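Long-range contact in glutathione S-Transferase (Caenorhabditis elegans, PDB 1YQ1), which probably catalyses the conjugation of glutathione to electrophilic halide compounds, as a sigma-class member of the glutathione transferase superfamily: residues L95-E109 and R123-I137. Numbering follows the deposited sequence.
Sequences LFKDFLAEFKKFAAE and RSEFFLPARNTYFNI
Phe-99 and Tyr-134 face each other as an offset stack, centroids 4.0 Å apart and planes 9° from parallel. They join two antiparallel helices of the all-helical C-terminal domain of the glutathione transferase fold. Over 95-109 and 123-137 the axes cross at -157° and approach to 10.0 Å. Phe-99 acts as a knob among Phe-127, Ala-130, Arg-131 and Tyr-134. Its CB sits over the face of the Tyr-134 ring, a CH-pi contact 3.6 Å from the ring centroid. Its CG, anti to the backbone N (chi1 170°), lies over the centre of that ring. CD1 runs above Tyr-134 CG and CD2, while Phe-99 CD2 and CE2 stay near Tyr-134 CE2. Phe-99 CE1 goes on to the next turn, 3.8 Å from Arg-131 CA and close to Phe-127 CE1. Leu-95 CG meets the edge of the Tyr-134 ring, and Tyr-134 OH meets the edge of the Phe-96 ring, in its plane. With an alanine in place of Tyr-134, Phe-99 would probably lose the ring stacked on one of its faces, and a gap would open beside Leu-95 and Phe-96.

A second offset stack, Phe-106 with Phe-127, lies two turns away with the roles swapped: Phe-127 CB is over the Phe-106 ring. Helix 157-171 also packs on the Phe-99 side chain, through Asn-165 and Leu-169.

Toward Arg-123 the contact turns polar. Lys-105 O lies over one guanidinium face, and Phe-126 CD1, of the same helix as Arg-123, lies near the rim of the opposite face. Glu-109 OE1 is 4.4 Å from Arg-123 NE, beyond a salt bridge. The opposite charges of Glu-109 and Glu-102 are partly offset by Lys-105 NZ. Aromatic and apolar packing therefore joins the helices, and the net effect of charge is probably small.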
# COMPACT_ATOMS: atom_id res chain seq x y z
N LEU A 95 6.61 0.87 2.61
CA LEU A 95 7.91 1.35 2.15
C LEU A 95 8.36 0.51 0.96
O LEU A 95 8.73 1.03 -0.09
CB LEU A 95 8.95 1.25 3.27
CG LEU A 95 10.31 1.78 2.85
CD1 LEU A 95 10.24 3.28 2.75
CD2 LEU A 95 11.37 1.34 3.84
N PHE A 96 8.34 -0.81 1.15
CA PHE A 96 8.71 -1.75 0.11
C PHE A 96 7.96 -1.40 -1.16
O PHE A 96 8.54 -1.34 -2.26
CB PHE A 96 8.34 -3.17 0.57
CG PHE A 96 8.00 -4.11 -0.55
CD1 PHE A 96 8.99 -4.62 -1.37
CD2 PHE A 96 6.68 -4.48 -0.78
CE1 PHE A 96 8.66 -5.51 -2.39
CE2 PHE A 96 6.35 -5.36 -1.80
CZ PHE A 96 7.34 -5.88 -2.60
N LYS A 97 6.66 -1.17 -1.01
CA LYS A 97 5.80 -0.84 -2.12
C LYS A 97 6.27 0.45 -2.79
O LYS A 97 6.40 0.50 -4.02
CB LYS A 97 4.38 -0.69 -1.62
CG LYS A 97 3.35 -1.39 -2.46
CD LYS A 97 3.55 -2.89 -2.48
CE LYS A 97 2.40 -3.56 -3.23
NZ LYS A 97 1.07 -3.31 -2.57
N ASP A 98 6.53 1.48 -2.00
CA ASP A 98 7.01 2.73 -2.57
C ASP A 98 8.26 2.41 -3.36
O ASP A 98 8.44 2.90 -4.47
CB ASP A 98 7.37 3.76 -1.50
CG ASP A 98 6.16 4.42 -0.88
OD1 ASP A 98 5.03 4.15 -1.33
OD2 ASP A 98 6.36 5.23 0.06
N PHE A 99 9.14 1.60 -2.78
CA PHE A 99 10.37 1.24 -3.46
C PHE A 99 10.09 0.45 -4.71
O PHE A 99 10.60 0.78 -5.78
CB PHE A 99 11.27 0.37 -2.60
CG PHE A 99 12.43 -0.21 -3.36
CD1 PHE A 99 13.47 0.60 -3.79
CD2 PHE A 99 12.47 -1.56 -3.68
CE1 PHE A 99 14.52 0.09 -4.53
CE2 PHE A 99 13.52 -2.09 -4.43
CZ PHE A 99 14.55 -1.26 -4.85
N LEU A 100 9.31 -0.61 -4.57
CA LEU A 100 8.97 -1.44 -5.71
C LEU A 100 8.64 -0.53 -6.90
O LEU A 100 9.22 -0.65 -7.97
CB LEU A 100 7.79 -2.35 -5.39
CG LEU A 100 7.53 -3.35 -6.52
CD1 LEU A 100 8.81 -4.11 -6.80
CD2 LEU A 100 6.41 -4.30 -6.14
N ALA A 101 7.72 0.40 -6.70
CA ALA A 101 7.35 1.33 -7.76
C ALA A 101 8.57 1.99 -8.42
O ALA A 101 8.53 2.33 -9.59
CB ALA A 101 6.42 2.39 -7.23
N GLU A 102 9.65 2.17 -7.68
CA GLU A 102 10.83 2.78 -8.28
C GLU A 102 11.54 1.74 -9.13
O GLU A 102 11.91 2.02 -10.27
CB GLU A 102 11.80 3.32 -7.21
CG GLU A 102 11.19 4.37 -6.29
CD GLU A 102 10.58 5.54 -7.05
OE1 GLU A 102 11.11 5.89 -8.13
OE2 GLU A 102 9.59 6.13 -6.55
N PHE A 103 11.71 0.55 -8.58
CA PHE A 103 12.37 -0.53 -9.30
C PHE A 103 11.76 -0.77 -10.67
O PHE A 103 12.48 -0.96 -11.65
CB PHE A 103 12.30 -1.84 -8.51
CG PHE A 103 12.83 -3.02 -9.28
CD1 PHE A 103 14.14 -3.03 -9.74
CD2 PHE A 103 12.00 -4.11 -9.56
CE1 PHE A 103 14.63 -4.10 -10.46
CE2 PHE A 103 12.48 -5.19 -10.29
CZ PHE A 103 13.79 -5.19 -10.74
N LYS A 104 10.43 -0.78 -10.73
CA LYS A 104 9.76 -0.98 -12.00
C LYS A 104 10.19 0.18 -12.87
O LYS A 104 10.67 -0.01 -14.00
CB LYS A 104 8.24 -0.96 -11.80
CG LYS A 104 7.75 -1.79 -10.62
CD LYS A 104 8.04 -3.29 -10.75
CE LYS A 104 6.76 -4.11 -10.97
NZ LYS A 104 5.72 -3.87 -9.91
N LYS A 105 10.05 1.39 -12.33
CA LYS A 105 10.42 2.62 -13.03
C LYS A 105 11.82 2.54 -13.61
O LYS A 105 12.18 3.33 -14.45
CB LYS A 105 10.35 3.82 -12.09
CG LYS A 105 9.05 4.60 -12.18
CD LYS A 105 9.12 5.89 -11.36
CE LYS A 105 8.05 6.87 -11.81
NZ LYS A 105 8.20 7.23 -13.26
N PHE A 106 12.61 1.59 -13.14
CA PHE A 106 13.97 1.43 -13.62
C PHE A 106 14.02 0.32 -14.65
O PHE A 106 14.32 0.57 -15.81
CB PHE A 106 14.91 1.08 -12.48
CG PHE A 106 16.35 1.08 -12.87
CD1 PHE A 106 16.88 2.14 -13.62
CD2 PHE A 106 17.20 0.06 -12.47
CE1 PHE A 106 18.24 2.17 -13.95
CE2 PHE A 106 18.56 0.08 -12.79
CZ PHE A 106 19.08 1.14 -13.54
N ALA A 107 13.72 -0.91 -14.21
CA ALA A 107 13.72 -2.08 -15.09
C ALA A 107 13.17 -1.71 -16.45
O ALA A 107 13.66 -2.17 -17.49
CB ALA A 107 12.88 -3.20 -14.46
N ALA A 108 12.12 -0.89 -16.43
CA ALA A 108 11.46 -0.42 -17.64
C ALA A 108 12.46 0.34 -18.50
O ALA A 108 12.72 -0.02 -19.65
CB ALA A 108 10.28 0.48 -17.26
N GLU A 109 13.02 1.40 -17.93
CA GLU A 109 13.99 2.24 -18.62
C GLU A 109 15.32 1.52 -18.83
O GLU A 109 16.15 1.96 -19.62
CB GLU A 109 14.23 3.52 -17.81
CG GLU A 109 15.34 4.40 -18.34
CD GLU A 109 14.88 5.81 -18.62
OE1 GLU A 109 13.68 6.09 -18.41
OE2 GLU A 109 15.73 6.63 -19.04
N ARG A 123 19.35 7.86 -15.09
CA ARG A 123 18.13 7.36 -14.48
C ARG A 123 18.60 6.40 -13.40
O ARG A 123 17.94 6.19 -12.39
CB ARG A 123 17.29 6.62 -15.52
CG ARG A 123 15.93 6.19 -15.01
CD ARG A 123 15.08 7.38 -14.62
NE ARG A 123 13.78 7.01 -14.08
CZ ARG A 123 13.59 6.35 -12.93
NH1 ARG A 123 14.63 5.99 -12.19
NH2 ARG A 123 12.36 6.07 -12.52
N SER A 124 19.79 5.84 -13.62
CA SER A 124 20.40 4.91 -12.68
C SER A 124 21.00 5.68 -11.49
O SER A 124 21.39 5.08 -10.50
CB SER A 124 21.49 4.10 -13.40
OG SER A 124 21.84 2.93 -12.69
N GLU A 125 21.07 7.02 -11.61
CA GLU A 125 21.58 7.92 -10.56
C GLU A 125 20.36 8.78 -10.22
O GLU A 125 20.41 10.01 -10.20
CB GLU A 125 22.69 8.80 -11.10
CG GLU A 125 23.65 8.11 -12.09
CD GLU A 125 24.24 6.81 -11.55
OE1 GLU A 125 23.88 6.39 -10.42
OE2 GLU A 125 25.08 6.21 -12.26
N PHE A 126 19.27 8.07 -9.95
CA PHE A 126 17.93 8.60 -9.70
C PHE A 126 17.32 7.37 -8.99
O PHE A 126 16.52 7.49 -8.05
CB PHE A 126 17.34 8.85 -11.10
CG PHE A 126 15.96 9.43 -11.13
CD1 PHE A 126 14.88 8.73 -10.61
CD2 PHE A 126 15.73 10.61 -11.82
CE1 PHE A 126 13.57 9.21 -10.78
CE2 PHE A 126 14.43 11.10 -12.00
CZ PHE A 126 13.35 10.40 -11.49
N PHE A 127 17.73 6.19 -9.45
CA PHE A 127 17.28 4.92 -8.89
C PHE A 127 18.05 4.59 -7.62
O PHE A 127 17.45 4.18 -6.62
CB PHE A 127 17.50 3.79 -9.90
CG PHE A 127 17.35 2.42 -9.31
CD1 PHE A 127 16.10 1.92 -8.98
CD2 PHE A 127 18.47 1.64 -9.03
CE1 PHE A 127 15.95 0.68 -8.38
CE2 PHE A 127 18.34 0.39 -8.43
CZ PHE A 127 17.08 -0.09 -8.11
N LEU A 128 19.37 4.76 -7.66
CA LEU A 128 20.21 4.49 -6.50
C LEU A 128 19.82 5.33 -5.28
O LEU A 128 19.75 4.82 -4.16
CB LEU A 128 21.68 4.74 -6.84
CG LEU A 128 22.32 3.69 -7.75
CD1 LEU A 128 23.64 4.21 -8.28
CD2 LEU A 128 22.51 2.39 -6.99
N PRO A 129 19.59 6.64 -5.48
CA PRO A 129 19.21 7.49 -4.34
C PRO A 129 17.90 7.02 -3.71
O PRO A 129 17.58 7.37 -2.58
CB PRO A 129 19.11 8.88 -4.97
CG PRO A 129 18.79 8.60 -6.40
CD PRO A 129 19.68 7.43 -6.72
N ALA A 130 17.14 6.24 -4.47
CA ALA A 130 15.87 5.70 -3.98
C ALA A 130 16.25 4.34 -3.40
O ALA A 130 15.82 3.96 -2.31
CB ALA A 130 14.89 5.53 -5.14
N ARG A 131 17.07 3.64 -4.16
CA ARG A 131 17.56 2.32 -3.80
C ARG A 131 18.20 2.39 -2.42
O ARG A 131 17.79 1.69 -1.50
CB ARG A 131 18.59 1.88 -4.85
CG ARG A 131 18.78 0.38 -5.00
CD ARG A 131 19.27 -0.27 -3.72
NE ARG A 131 20.46 -1.09 -3.95
CZ ARG A 131 21.66 -0.62 -4.26
NH1 ARG A 131 21.86 0.69 -4.40
NH2 ARG A 131 22.68 -1.45 -4.43
N ASN A 132 19.19 3.26 -2.27
CA ASN A 132 19.89 3.39 -1.00
C ASN A 132 19.01 3.86 0.15
O ASN A 132 18.99 3.22 1.20
CB ASN A 132 21.09 4.32 -1.16
CG ASN A 132 22.10 3.79 -2.17
OD1 ASN A 132 22.37 2.59 -2.22
ND2 ASN A 132 22.66 4.70 -2.96
N THR A 133 18.30 4.97 -0.04
CA THR A 133 17.42 5.47 1.00
C THR A 133 16.68 4.27 1.56
O THR A 133 16.75 3.97 2.75
CB THR A 133 16.39 6.47 0.43
OG1 THR A 133 17.05 7.69 0.09
CG2 THR A 133 15.30 6.76 1.45
N TYR A 134 15.97 3.59 0.67
CA TYR A 134 15.21 2.39 0.99
C TYR A 134 16.06 1.45 1.85
O TYR A 134 15.70 1.10 2.96
CB TYR A 134 14.80 1.71 -0.32
CG TYR A 134 14.14 0.35 -0.17
CD1 TYR A 134 12.86 0.23 0.35
CD2 TYR A 134 14.80 -0.81 -0.58
CE1 TYR A 134 12.24 -1.01 0.45
CE2 TYR A 134 14.20 -2.05 -0.48
CZ TYR A 134 12.91 -2.14 0.04
OH TYR A 134 12.27 -3.37 0.14
N PHE A 135 17.20 1.05 1.31
CA PHE A 135 18.08 0.13 2.02
C PHE A 135 18.48 0.63 3.41
O PHE A 135 18.60 -0.17 4.35
CB PHE A 135 19.32 -0.18 1.17
CG PHE A 135 19.11 -1.30 0.18
CD1 PHE A 135 17.93 -2.05 0.17
CD2 PHE A 135 20.11 -1.63 -0.74
CE1 PHE A 135 17.75 -3.11 -0.73
CE2 PHE A 135 19.93 -2.69 -1.65
CZ PHE A 135 18.75 -3.43 -1.64
N ASN A 136 18.68 1.94 3.55
CA ASN A 136 19.08 2.53 4.83
C ASN A 136 17.98 2.36 5.87
O ASN A 136 18.17 1.69 6.87
CB ASN A 136 19.39 4.02 4.66
CG ASN A 136 20.68 4.26 3.90
OD1 ASN A 136 20.97 5.38 3.48
ND2 ASN A 136 21.47 3.20 3.72
N ILE A 137 16.84 2.98 5.64
CA ILE A 137 15.74 2.85 6.57
C ILE A 137 15.60 1.36 6.86
O ILE A 137 15.29 0.95 7.98
CB ILE A 137 14.42 3.46 5.97
CG1 ILE A 137 13.20 3.10 6.82
CG2 ILE A 137 14.24 3.03 4.54
CD1 ILE A 137 12.74 1.67 6.72
O HOH W 1 13.45 8.26 -7.86